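Local atomic coordinates of endoglycosidase (Bacteroides thetaiotaomicron, PDB entry 6Q64), a protein that probably hydrolyses glycosidic bonds in complex N-glycans as an endo-acting member of glycoside hydrolase family 18. Residues I43-E48 against L118-E123; N79-G82 against Q88-L91; M93-V98 against P343-L348; S102-R107 against T332-Y337. The protein carries 1 engineered substitution. All coordinates share one frame; numbering follows the deposited sequence.

Contact 1 of 4, residues I43-E48 against L118-E123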
loop_
_atom_site.group_PDB
_atom_site.type_symbol
_atom_site.label_atom_id
_atom_site.label_comp_id
_atom_site.label_asym_id
_atom_site.label_seq_id
_atom_site.Cartn_x
_atom_site.Cartn_y
_atom_site.Cartn_z
ATOM N N ILE A 43 22.784 -6.422 4.913
ATOM C CA ILE A 43 22.284 -7.092 3.689
ATOM C C ILE A 43 22.486 -8.612 3.834
ATOM O O ILE A 43 21.785 -9.328 3.145
ATOM C CB ILE A 43 22.936 -6.505 2.430
ATOM C CG1 ILE A 43 22.197 -6.976 1.174
ATOM C CG2 ILE A 43 24.412 -6.840 2.392
ATOM C CD1 ILE A 43 22.533 -6.176 -0.051
ATOM N N GLU A 44 23.347 -9.091 4.738
ATOM C CA GLU A 44 23.620 -10.550 4.923
ATOM C C GLU A 44 22.785 -11.122 6.090
ATOM O O GLU A 44 22.716 -12.356 6.224
ATOM C CB GLU A 44 25.121 -10.820 5.159
ATOM C CG GLU A 44 26.015 -10.697 3.923
ATOM C CD GLU A 44 27.515 -10.953 4.124
ATOM O OE1 GLU A 44 27.903 -11.711 5.032
ATOM O OE2 GLU A 44 28.313 -10.389 3.372
ATOM N N ALA A 45 22.191 -10.289 6.943
ATOM C CA ALA A 45 21.554 -10.729 8.215
ATOM C C ALA A 45 20.124 -11.248 7.955
ATOM O O ALA A 45 19.460 -10.715 7.070
ATOM C CB ALA A 45 21.578 -9.586 9.207
ATOM N N GLN A 46 19.680 -12.276 8.689
ATOM C CA GLN A 46 18.417 -13.020 8.403
ATOM C C GLN A 46 17.452 -12.996 9.587
ATOM O O GLN A 46 16.252 -13.155 9.349
ATOM C CB GLN A 46 18.724 -14.478 8.057
ATOM C CG GLN A 46 19.738 -14.628 6.927
ATOM C CD GLN A 46 19.396 -13.847 5.677
ATOM O OE1 GLN A 46 18.253 -13.460 5.434
ATOM N NE2 GLN A 46 20.402 -13.585 4.863
ATOM N N THR A 47 17.958 -12.836 10.806
ATOM C CA THR A 47 17.163 -12.922 12.051
ATOM C C THR A 47 17.826 -12.073 13.123
ATOM O O THR A 47 19.046 -11.862 13.025
ATOM C CB THR A 47 17.088 -14.357 12.586
ATOM O OG1 THR A 47 18.399 -14.730 13.013
ATOM C CG2 THR A 47 16.578 -15.346 11.563
ATOM N N GLU A 48 17.052 -11.709 14.143
ATOM C CA GLU A 48 17.535 -11.077 15.402
ATOM C C GLU A 48 18.814 -11.763 15.956
ATOM O O GLU A 48 19.538 -11.100 16.716
ATOM C CB GLU A 48 16.380 -11.084 16.411
ATOM C CG GLU A 48 16.582 -10.132 17.577
ATOM C CD GLU A 48 15.337 -9.359 17.978
ATOM O OE1 GLU A 48 14.363 -10.019 18.423
ATOM O OE2 GLU A 48 15.323 -8.092 17.810
ATOM N N LEU A 118 11.729 -11.071 3.339
ATOM C CA LEU A 118 10.401 -10.869 3.954
ATOM C C LEU A 118 10.442 -11.242 5.441
ATOM O O LEU A 118 9.901 -10.461 6.243
ATOM C CB LEU A 118 9.387 -11.719 3.189
ATOM C CG LEU A 118 7.957 -11.630 3.713
ATOM C CD1 LEU A 118 7.428 -10.220 3.532
ATOM C CD2 LEU A 118 7.050 -12.639 3.030
ATOM N N LYS A 119 11.034 -12.379 5.817
ATOM C CA LYS A 119 10.994 -12.841 7.237
ATOM C C LYS A 119 11.659 -11.757 8.102
ATOM O O LYS A 119 11.128 -11.453 9.201
ATOM C CB LYS A 119 11.609 -14.237 7.407
ATOM C CG LYS A 119 11.704 -14.748 8.850
ATOM C CD LYS A 119 11.578 -16.257 9.031
ATOM C CE LYS A 119 10.160 -16.739 8.735
ATOM N NZ LYS A 119 10.084 -18.208 8.515
ATOM N N PHE A 120 12.747 -11.158 7.604
ATOM C CA PHE A 120 13.581 -10.170 8.337
ATOM C C PHE A 120 12.791 -8.859 8.418
ATOM O O PHE A 120 12.560 -8.307 9.522
ATOM C CB PHE A 120 14.944 -9.994 7.653
ATOM C CG PHE A 120 15.861 -9.092 8.421
ATOM C CD1 PHE A 120 15.786 -7.727 8.279
ATOM C CD2 PHE A 120 16.728 -9.601 9.362
ATOM C CE1 PHE A 120 16.591 -6.894 9.035
ATOM C CE2 PHE A 120 17.540 -8.766 10.113
ATOM C CZ PHE A 120 17.467 -7.413 9.947
ATOM N N PHE A 121 12.358 -8.392 7.252
ATOM C CA PHE A 121 11.442 -7.236 7.078
ATOM C C PHE A 121 10.266 -7.300 8.059
ATOM O O PHE A 121 9.927 -6.272 8.628
ATOM C CB PHE A 121 10.897 -7.201 5.656
ATOM C CG PHE A 121 10.130 -5.947 5.336
ATOM C CD1 PHE A 121 10.723 -4.710 5.430
ATOM C CD2 PHE A 121 8.811 -5.994 4.925
ATOM C CE1 PHE A 121 10.030 -3.560 5.089
ATOM C CE2 PHE A 121 8.126 -4.843 4.599
ATOM C CZ PHE A 121 8.740 -3.628 4.671
ATOM N N GLN A 122 9.648 -8.464 8.228
ATOM C CA GLN A 122 8.469 -8.623 9.109
ATOM C C GLN A 122 8.887 -8.632 10.573
ATOM O O GLN A 122 8.321 -7.857 11.287
ATOM C CB GLN A 122 7.693 -9.890 8.772
ATOM C CG GLN A 122 6.959 -9.830 7.444
ATOM C CD GLN A 122 6.501 -11.209 7.059
ATOM O OE1 GLN A 122 6.980 -12.227 7.580
ATOM N NE2 GLN A 122 5.551 -11.246 6.139
ATOM N N GLU A 123 9.811 -9.497 10.990
ATOM C CA GLU A 123 10.076 -9.856 12.416
ATOM C C GLU A 123 11.016 -8.860 13.125
ATOM O O GLU A 123 10.933 -8.718 14.365
ATOM C CB GLU A 123 10.737 -11.228 12.467
ATOM C CG GLU A 123 9.771 -12.392 12.305
ATOM C CD GLU A 123 10.303 -13.742 12.783
ATOM O OE1 GLU A 123 9.503 -14.700 12.858
ATOM O OE2 GLU A 123 11.519 -13.838 13.086
#

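Contact 2 of 4, residues N79-G82 against Q88-L91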
loop_
_atom_site.group_PDB
_atom_site.type_symbol
_atom_site.label_atom_id
_atom_site.label_comp_id
_atom_site.label_asym_id
_atom_site.label_seq_id
_atom_site.Cartn_x
_atom_site.Cartn_y
_atom_site.Cartn_z
ATOM N N ASN A 79 10.541 -5.078 -8.854
ATOM C CA ASN A 79 11.825 -5.814 -9.053
ATOM C C ASN A 79 12.284 -6.357 -7.702
ATOM O O ASN A 79 13.474 -6.178 -7.353
ATOM C CB ASN A 79 12.948 -4.960 -9.668
ATOM C CG ASN A 79 12.554 -4.179 -10.911
ATOM O OD1 ASN A 79 12.099 -3.024 -10.839
ATOM N ND2 ASN A 79 12.767 -4.794 -12.065
ATOM N N TRP A 80 11.375 -6.955 -6.940
ATOM C CA TRP A 80 11.725 -7.498 -5.605
ATOM C C TRP A 80 12.333 -8.900 -5.747
ATOM O O TRP A 80 11.562 -9.844 -6.009
ATOM C CB TRP A 80 10.513 -7.508 -4.686
ATOM C CG TRP A 80 10.813 -8.244 -3.421
ATOM C CD1 TRP A 80 11.925 -8.107 -2.643
ATOM C CD2 TRP A 80 10.028 -9.283 -2.812
ATOM N NE1 TRP A 80 11.870 -8.953 -1.573
ATOM C CE2 TRP A 80 10.713 -9.682 -1.642
ATOM C CE3 TRP A 80 8.807 -9.895 -3.126
ATOM C CZ2 TRP A 80 10.214 -10.658 -0.783
ATOM C CZ3 TRP A 80 8.307 -10.853 -2.272
ATOM C CH2 TRP A 80 9.004 -11.227 -1.118
ATOM N N THR A 81 13.650 -9.047 -5.532
ATOM C CA THR A 81 14.380 -10.329 -5.742
ATOM C C THR A 81 15.046 -10.839 -4.460
ATOM O O THR A 81 15.118 -12.071 -4.308
ATOM C CB THR A 81 15.421 -10.231 -6.866
ATOM O OG1 THR A 81 16.612 -9.625 -6.349
ATOM C CG2 THR A 81 14.900 -9.501 -8.087
ATOM N N GLY A 82 15.543 -9.959 -3.596
ATOM C CA GLY A 82 16.332 -10.352 -2.408
ATOM C C GLY A 82 17.628 -11.079 -2.759
ATOM O O GLY A 82 18.047 -11.915 -1.935
ATOM N N GLN A 88 18.700 -2.205 -3.562
ATOM C CA GLN A 88 17.450 -1.860 -4.299
ATOM C C GLN A 88 16.487 -3.055 -4.465
ATOM O O GLN A 88 15.302 -2.800 -4.785
ATOM C CB GLN A 88 17.855 -1.269 -5.654
ATOM C CG GLN A 88 16.702 -0.918 -6.586
ATOM C CD GLN A 88 17.224 -0.270 -7.844
ATOM O OE1 GLN A 88 18.099 -0.829 -8.520
ATOM N NE2 GLN A 88 16.735 0.929 -8.141
ATOM N N ASN A 89 16.926 -4.308 -4.293
ATOM C CA ASN A 89 16.093 -5.506 -4.623
ATOM C C ASN A 89 15.596 -6.184 -3.323
ATOM O O ASN A 89 15.049 -7.326 -3.365
ATOM C CB ASN A 89 16.860 -6.477 -5.539
ATOM C CG ASN A 89 17.388 -5.846 -6.814
ATOM O OD1 ASN A 89 18.572 -5.548 -6.904
ATOM N ND2 ASN A 89 16.546 -5.687 -7.827
ATOM N N TYR A 90 15.761 -5.495 -2.201
ATOM C CA TYR A 90 15.562 -6.039 -0.837
ATOM C C TYR A 90 14.524 -5.221 -0.046
ATOM O O TYR A 90 14.715 -3.966 0.162
ATOM C CB TYR A 90 16.885 -5.939 -0.079
ATOM C CG TYR A 90 17.871 -7.039 -0.342
ATOM C CD1 TYR A 90 18.759 -6.965 -1.405
ATOM C CD2 TYR A 90 17.957 -8.125 0.515
ATOM C CE1 TYR A 90 19.678 -7.971 -1.633
ATOM C CE2 TYR A 90 18.886 -9.131 0.308
ATOM C CZ TYR A 90 19.745 -9.060 -0.774
ATOM O OH TYR A 90 20.635 -10.083 -0.967
ATOM N N LEU A 91 13.478 -5.877 0.460
ATOM C CA LEU A 91 12.535 -5.199 1.393
ATOM C C LEU A 91 13.312 -4.731 2.624
ATOM O O LEU A 91 13.075 -3.577 3.073
ATOM C CB LEU A 91 11.425 -6.154 1.833
ATOM C CG LEU A 91 10.470 -6.629 0.743
ATOM C CD1 LEU A 91 9.552 -7.696 1.313
ATOM C CD2 LEU A 91 9.663 -5.478 0.164
#

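Contact 3 of 4, residues M93-V98 against P343-L348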
loop_
_atom_site.group_PDB
_atom_site.type_symbol
_atom_site.label_atom_id
_atom_site.label_comp_id
_atom_site.label_asym_id
_atom_site.label_seq_id
_atom_site.Cartn_x
_atom_site.Cartn_y
_atom_site.Cartn_z
HETATM N N MSE A 93 16.179 -3.717 3.171
HETATM C CA MSE A 93 17.116 -2.610 2.983
HETATM C C MSE A 93 16.389 -1.302 2.687
HETATM O O MSE A 93 17.015 -0.284 2.404
HETATM C CB MSE A 93 18.100 -2.901 1.833
HETATM C CG MSE A 93 19.120 -4.023 2.091
HETATM SE SE MSE A 93 19.960 -3.950 3.865
HETATM C CE MSE A 93 19.300 -5.283 5.125
ATOM N N LEU A 94 15.057 -1.326 2.728
ATOM C CA LEU A 94 14.285 -0.117 2.518
ATOM C C LEU A 94 14.562 0.822 3.675
ATOM O O LEU A 94 14.880 0.380 4.765
ATOM C CB LEU A 94 12.805 -0.477 2.502
ATOM C CG LEU A 94 12.291 -1.146 1.239
ATOM C CD1 LEU A 94 10.891 -1.713 1.475
ATOM C CD2 LEU A 94 12.308 -0.140 0.106
ATOM N N PRO A 95 14.338 2.130 3.509
ATOM C CA PRO A 95 14.373 3.054 4.640
ATOM C C PRO A 95 13.560 2.518 5.823
ATOM O O PRO A 95 12.503 1.947 5.628
ATOM C CB PRO A 95 13.739 4.310 4.067
ATOM C CG PRO A 95 14.048 4.231 2.567
ATOM C CD PRO A 95 13.970 2.763 2.235
ATOM N N ASP A 96 14.114 2.652 7.019
ATOM C CA ASP A 96 13.550 2.089 8.271
ATOM C C ASP A 96 12.190 2.735 8.570
ATOM O O ASP A 96 11.465 2.181 9.361
ATOM C CB ASP A 96 14.530 2.275 9.435
ATOM C CG ASP A 96 15.789 1.445 9.279
ATOM O OD1 ASP A 96 15.768 0.542 8.393
ATOM O OD2 ASP A 96 16.766 1.673 10.066
ATOM N N SER A 97 11.875 3.865 7.955
ATOM C CA SER A 97 10.637 4.655 8.165
ATOM C C SER A 97 9.491 4.134 7.278
ATOM O O SER A 97 8.369 4.620 7.423
ATOM C CB SER A 97 10.916 6.107 7.825
ATOM O OG SER A 97 11.482 6.213 6.503
ATOM N N VAL A 98 9.752 3.240 6.330
ATOM C CA VAL A 98 8.671 2.589 5.541
ATOM C C VAL A 98 7.909 1.613 6.437
ATOM O O VAL A 98 8.541 0.710 6.954
ATOM C CB VAL A 98 9.262 1.870 4.327
ATOM C CG1 VAL A 98 8.324 0.817 3.813
ATOM C CG2 VAL A 98 9.611 2.853 3.221
ATOM N N PRO A 343 20.918 11.436 -1.612
ATOM C CA PRO A 343 21.184 10.038 -1.276
ATOM C C PRO A 343 20.181 9.063 -1.844
ATOM O O PRO A 343 19.116 9.492 -2.246
ATOM C CB PRO A 343 20.927 9.933 0.232
ATOM C CG PRO A 343 20.111 11.167 0.581
ATOM C CD PRO A 343 20.494 12.217 -0.443
ATOM N N PRO A 344 20.405 7.735 -1.751
ATOM C CA PRO A 344 19.390 6.762 -2.146
ATOM C C PRO A 344 18.151 6.901 -1.255
ATOM O O PRO A 344 18.346 7.056 -0.040
ATOM C CB PRO A 344 20.054 5.386 -1.975
ATOM C CG PRO A 344 21.229 5.627 -1.054
ATOM C CD PRO A 344 21.618 7.077 -1.246
ATOM N N TYR A 345 16.963 6.808 -1.883
ATOM C CA TYR A 345 15.602 7.036 -1.309
ATOM C C TYR A 345 15.489 8.481 -0.775
ATOM O O TYR A 345 14.837 8.763 0.262
ATOM C CB TYR A 345 15.240 5.960 -0.281
ATOM C CG TYR A 345 14.714 4.688 -0.891
ATOM C CD1 TYR A 345 13.426 4.608 -1.382
ATOM C CD2 TYR A 345 15.512 3.567 -1.009
ATOM C CE1 TYR A 345 12.944 3.446 -1.966
ATOM C CE2 TYR A 345 15.050 2.394 -1.577
ATOM C CZ TYR A 345 13.759 2.337 -2.060
ATOM O OH TYR A 345 13.290 1.191 -2.619
ATOM N N LYS A 346 16.089 9.400 -1.525
ATOM C CA LYS A 346 16.227 10.821 -1.143
ATOM C C LYS A 346 14.852 11.327 -0.712
ATOM O O LYS A 346 14.722 11.847 0.416
ATOM C CB LYS A 346 16.759 11.627 -2.335
ATOM C CG LYS A 346 16.980 13.110 -2.079
ATOM C CD LYS A 346 17.315 13.844 -3.331
ATOM C CE LYS A 346 17.549 15.329 -3.137
ATOM N NZ LYS A 346 17.612 16.026 -4.458
ATOM N N TRP A 347 13.886 11.186 -1.614
ATOM C CA TRP A 347 12.605 11.924 -1.562
ATOM C C TRP A 347 11.715 11.287 -0.504
ATOM O O TRP A 347 11.272 11.982 0.417
ATOM C CB TRP A 347 11.964 11.931 -2.940
ATOM C CG TRP A 347 12.760 12.765 -3.889
ATOM C CD1 TRP A 347 13.342 12.364 -5.049
ATOM C CD2 TRP A 347 13.081 14.154 -3.746
ATOM N NE1 TRP A 347 13.963 13.416 -5.667
ATOM C CE2 TRP A 347 13.836 14.523 -4.881
ATOM C CE3 TRP A 347 12.762 15.133 -2.798
ATOM C CZ2 TRP A 347 14.309 15.818 -5.071
ATOM C CZ3 TRP A 347 13.235 16.413 -2.977
ATOM C CH2 TRP A 347 14.021 16.739 -4.090
ATOM N N LEU A 348 11.526 9.978 -0.580
ATOM C CA LEU A 348 10.759 9.286 0.475
ATOM C C LEU A 348 11.331 9.625 1.869
ATOM O O LEU A 348 10.542 9.977 2.754
ATOM C CB LEU A 348 10.743 7.787 0.181
ATOM C CG LEU A 348 9.767 6.987 1.039
ATOM C CD1 LEU A 348 8.332 7.486 0.869
ATOM C CD2 LEU A 348 9.862 5.499 0.716
#

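Contact 4 of 4, residues S102-R107 against T332-Y337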
loop_
_atom_site.group_PDB
_atom_site.type_symbol
_atom_site.label_atom_id
_atom_site.label_comp_id
_atom_site.label_asym_id
_atom_site.label_seq_id
_atom_site.Cartn_x
_atom_site.Cartn_y
_atom_site.Cartn_z
ATOM N N SER A 102 3.303 -2.424 -1.096
ATOM C CA SER A 102 2.569 -3.251 -2.073
ATOM C C SER A 102 3.541 -3.709 -3.151
ATOM O O SER A 102 4.260 -2.844 -3.692
ATOM C CB SER A 102 1.413 -2.490 -2.639
ATOM O OG SER A 102 0.318 -2.539 -1.733
ATOM N N LEU A 103 3.533 -5.008 -3.444
ATOM C CA LEU A 103 4.459 -5.659 -4.394
ATOM C C LEU A 103 3.881 -5.566 -5.808
ATOM O O LEU A 103 3.114 -6.466 -6.211
ATOM C CB LEU A 103 4.665 -7.103 -3.938
ATOM C CG LEU A 103 5.142 -7.236 -2.497
ATOM C CD1 LEU A 103 5.018 -8.664 -2.000
ATOM C CD2 LEU A 103 6.565 -6.743 -2.358
ATOM N N TRP A 104 4.287 -4.521 -6.531
ATOM C CA TRP A 104 4.048 -4.351 -7.987
ATOM C C TRP A 104 4.717 -5.507 -8.745
ATOM O O TRP A 104 5.979 -5.546 -8.802
ATOM C CB TRP A 104 4.530 -2.984 -8.503
ATOM C CG TRP A 104 4.037 -2.709 -9.888
ATOM C CD1 TRP A 104 4.712 -2.906 -11.061
ATOM C CD2 TRP A 104 2.717 -2.264 -10.244
ATOM N NE1 TRP A 104 3.915 -2.582 -12.125
ATOM C CE2 TRP A 104 2.682 -2.189 -11.659
ATOM C CE3 TRP A 104 1.566 -1.912 -9.515
ATOM C CZ2 TRP A 104 1.533 -1.770 -12.349
ATOM C CZ3 TRP A 104 0.438 -1.497 -10.199
ATOM C CH2 TRP A 104 0.422 -1.426 -11.599
ATOM N N GLY A 105 3.889 -6.425 -9.257
ATOM C CA GLY A 105 4.280 -7.424 -10.259
ATOM C C GLY A 105 4.335 -8.829 -9.688
ATOM O O GLY A 105 3.957 -9.774 -10.429
ATOM N N THR A 106 4.795 -9.004 -8.445
ATOM C CA THR A 106 5.033 -10.366 -7.896
ATOM C C THR A 106 3.686 -11.003 -7.592
ATOM O O THR A 106 2.807 -10.273 -7.164
ATOM C CB THR A 106 5.923 -10.361 -6.656
ATOM O OG1 THR A 106 5.102 -9.783 -5.643
ATOM C CG2 THR A 106 7.239 -9.637 -6.875
ATOM N N ARG A 107 3.551 -12.304 -7.830
ATOM C CA ARG A 107 2.260 -13.044 -7.808
ATOM C C ARG A 107 2.393 -14.219 -6.845
ATOM O O ARG A 107 1.721 -14.225 -5.823
ATOM C CB ARG A 107 1.882 -13.508 -9.226
ATOM C CG ARG A 107 0.451 -13.175 -9.639
ATOM C CD ARG A 107 0.053 -11.742 -9.270
ATOM N NE ARG A 107 0.090 -10.769 -10.362
ATOM C CZ ARG A 107 0.441 -9.481 -10.254
ATOM N NH1 ARG A 107 0.840 -8.954 -9.103
ATOM N NH2 ARG A 107 0.407 -8.713 -11.326
ATOM N N THR A 332 5.139 6.218 -2.908
ATOM C CA THR A 332 5.667 6.448 -4.264
ATOM C C THR A 332 5.352 5.213 -5.084
ATOM O O THR A 332 5.391 4.105 -4.527
ATOM C CB THR A 332 7.159 6.702 -4.135
ATOM O OG1 THR A 332 7.541 5.619 -3.289
ATOM C CG2 THR A 332 7.506 8.041 -3.517
ATOM N N TYR A 333 4.948 5.430 -6.329
ATOM C CA TYR A 333 4.757 4.368 -7.349
ATOM C C TYR A 333 6.128 4.087 -7.960
ATOM O O TYR A 333 6.766 5.047 -8.438
ATOM C CB TYR A 333 3.716 4.821 -8.374
ATOM C CG TYR A 333 3.498 3.894 -9.535
ATOM C CD1 TYR A 333 2.933 2.644 -9.364
ATOM C CD2 TYR A 333 3.843 4.286 -10.816
ATOM C CE1 TYR A 333 2.727 1.796 -10.444
ATOM C CE2 TYR A 333 3.620 3.469 -11.912
ATOM C CZ TYR A 333 3.065 2.216 -11.724
ATOM O OH TYR A 333 2.881 1.422 -12.821
ATOM N N HIS A 334 6.547 2.819 -7.924
ATOM C CA HIS A 334 7.913 2.372 -8.295
ATOM C C HIS A 334 8.872 3.128 -7.377
ATOM O O HIS A 334 9.658 3.960 -7.829
ATOM C CB HIS A 334 8.143 2.549 -9.809
ATOM C CG HIS A 334 7.690 1.378 -10.631
ATOM N ND1 HIS A 334 6.776 1.501 -11.661
ATOM C CD2 HIS A 334 8.037 0.071 -10.599
ATOM C CE1 HIS A 334 6.562 0.322 -12.207
ATOM N NE2 HIS A 334 7.320 -0.570 -11.569
HETATM N N MSE A 335 8.707 2.866 -6.072
HETATM C CA MSE A 335 9.461 3.522 -5.012
HETATM C C MSE A 335 10.967 3.350 -5.213
HETATM O O MSE A 335 11.729 4.254 -4.873
HETATM C CB MSE A 335 9.050 2.986 -3.635
HETATM C CG MSE A 335 8.744 1.531 -3.605
HETATM SE SE MSE A 335 8.391 0.898 -1.792
HETATM C CE MSE A 335 8.769 2.270 -0.476
ATOM N N GLU A 336 11.366 2.207 -5.791
ATOM C CA GLU A 336 12.768 1.842 -5.964
ATOM C C GLU A 336 13.508 2.750 -6.959
ATOM O O GLU A 336 14.732 2.768 -6.890
ATOM C CB GLU A 336 12.909 0.374 -6.373
ATOM C CG GLU A 336 12.443 0.066 -7.782
ATOM C CD GLU A 336 10.980 -0.332 -7.940
ATOM O OE1 GLU A 336 10.627 -0.934 -9.009
ATOM O OE2 GLU A 336 10.191 -0.036 -7.006
ATOM N N TYR A 337 12.824 3.519 -7.807
ATOM C CA TYR A 337 13.458 4.480 -8.754
ATOM C C TYR A 337 14.061 5.672 -7.994
ATOM O O TYR A 337 14.686 6.514 -8.652
ATOM C CB TYR A 337 12.457 4.966 -9.807
ATOM C CG TYR A 337 12.127 3.956 -10.882
ATOM C CD1 TYR A 337 11.742 2.669 -10.551
ATOM C CD2 TYR A 337 12.192 4.279 -12.232
ATOM C CE1 TYR A 337 11.398 1.737 -11.514
ATOM C CE2 TYR A 337 11.874 3.356 -13.216
ATOM C CZ TYR A 337 11.466 2.083 -12.849
ATOM O OH TYR A 337 11.128 1.139 -13.772
#

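Contact 1 of 4, residues I43-E48 against L118-E123
Ala45, Gln46 and Thr47 pass along the ring of Phe120, joining the loop ahead of helix 53-65 to helix 112-123, which follows strand 100-102 in the TIM barrel of this family 18 enzyme. Ala45 comes first. Its CB makes an apolar touch with Phe120 CE2 at 4.2 Å, while its carbonyl O approaches the ring obliquely, 3.7 Å from Phe120 CD2. That oxygen also accepts a hydrogen bond from Lys92 NZ, which bonds Ile43 O as well and forms a cation-pi pair with Phe120, so one ammonium group ties loop and ring together. Next, Gln46 turns its CB away from the helix and presents main chain instead: its carbonyl carbon sits at the ring edge, near the plane, 3.5 Å from Phe120 CD2. Phe120 reaches this position with CG opposite its backbone N (chi1 -175°) and its CB directed at the loop. No hydrogen bond passes directly between 43-48 and 118-123, but Asp50 OD2 accepts from Gln46 N within the loop. Thr47 likewise directs its CB away, and its OG1 bonds Glu49 N. What it gives the ring is its amide: Thr47 N lies at the same edge, 3.8 Å from Phe120 CD2.

Contact 2 of 4, residues N79-G82 against Q88-L91
Trp80 and Leu91 meet with the leucine over one face of the indole. Leu91 CG is 3.9 Å from the centroid of the five-membered ring, a CH-pi contact 26° off the normal, and Leu91 CD1 extends along the same side to lie 3.7 Å from Trp80 CZ2. A second face is used at Tyr90, whose ring takes Gly82 CA almost centrally, 3.9 Å from its centroid. Gly82, at positive phi, has no side chain to come between its CA and the ring. Between these two contacts Asn89 does the polar work with both its side chain and its carbonyl. Its CG stands beside its own backbone N (chi1 -55°), turning the amide to Asn79 O: the ND2 bond is 3.1 Å long, almost straight at 171°, and close to the amide plane. Thr81 lies alongside, pointing the same way, with OG1 3.3 Å from Asn89 CB. Asn89 O is gripped by two consecutive amides, Thr81 N on a lone pair in the carbonyl plane and Gly82 N from above that plane, the latter at 2.7 Å. The loop thus closed is part of the longer connection from barrel strand 72-76 to strand 100-102. It rests on helix 112-123, where Asp117 OD2 accepts from both Trp80 NE1 and Leu91 N, and where Leu118 and Phe121 meet the Leu91 side chain.

Contact 3 of 4, residues M93-V98 against P343-L348
Pro95 sets the CG-CD edge of its ring over one face of Tyr345, and this is where the contact is tight. Pro95 CD stands 3.8 Å from the ring centroid, 17° off its normal, while CG leans back toward the tyrosine stem, 3.5 Å from Tyr345 CB. At the far end of the same ring Leu94 crosses obliquely and sets its CD2 3.2 Å from Tyr345 OH and 3.6 Å from Tyr345 CZ. The phenol is therefore met from root to hydroxyl by two consecutive residues. Tyr345 is the N-cap residue of helix 346-358, and the type II turn from Pro343 to Lys346 gives it a positive phi. This last helix of the TIM barrel, reached after strand 329-333, is thereby packed against the loop leading into strand 100-102. Within the first turn of the helix the contact thins to a single methyl pair, Val98 CG2 and Leu348 CD2 at 3.7 Å, the two side chains crossing at about a right angle. Val98 ends a type I turn begun at Pro95, closed by a 3.1 Å hydrogen bond from Val98 N to Pro95 O. On the outer side of that turn, Asp96 is partly exposed and faces other partners, forming a salt bridge with Lys125 and a hydrogen bond with Tyr58 OH.

Contact 4 of 4, residues S102-R107 against T332-Y337
Trp104 takes the edge of Tyr333 on one face of its indole, in a T-shaped pair with planes at 86° and the six-membered ring centroids 5.2 Å apart. Tyr333 CE1 is the atom that comes down on the benzo ring, 4.0 Å from Trp104 CE3, and its OH reaches Trp104 CZ2 at 3.5 Å. His334 meets the pyrrole part obliquely, with NE2 3.5 Å from Trp104 CD1. The two partners also touch each other: His334 ND1 lies over one face of Tyr333, toward the rim, and Glu336 CD sits at the edge of the imidazole, in its plane. Trp104 is swung across by a first torsion that carries CG opposite its backbone N (chi1 -168°), and no hydrogen bond spans the two segments. Away from the cluster, the guanidinium of Arg107 is covered on one face by Gly105 O, while its NE bonds Gln141. Ser102 OG bonds Asp186, which belongs to the acidic signature of family 18 on strand 184-189. The three aromatic residues thus bridge the loop after strand 100-102 and the end of strand 329-333 with its following loop, at the C-terminal mouth of a TIM barrel, where enzymes of this family have their sugar-binding cleft.

In the fold
From the N terminus, the chain first meets itself when segment 43-48 is joined by 118-123, and the loop so closed contains the whole of contact 2, which closes a small loop between barrel strands 72-76 and 100-102. Contact 3 opens just beyond that loop and closes only at helix 346-358; its span holds contact 4 entirely, and Tyr345 touches Met335 O where they meet. Contacts 3 and 4 both cross contact 1 in sequence, since 93-98 and 102-107 precede 118-123 while their partners lie near the C terminus. Contacts 1 and 2 gather the N-terminal loops on helix 112-123; contacts 3 and 4 tie the parts around strand 100-102 to strand 329-333 and helix 346-358.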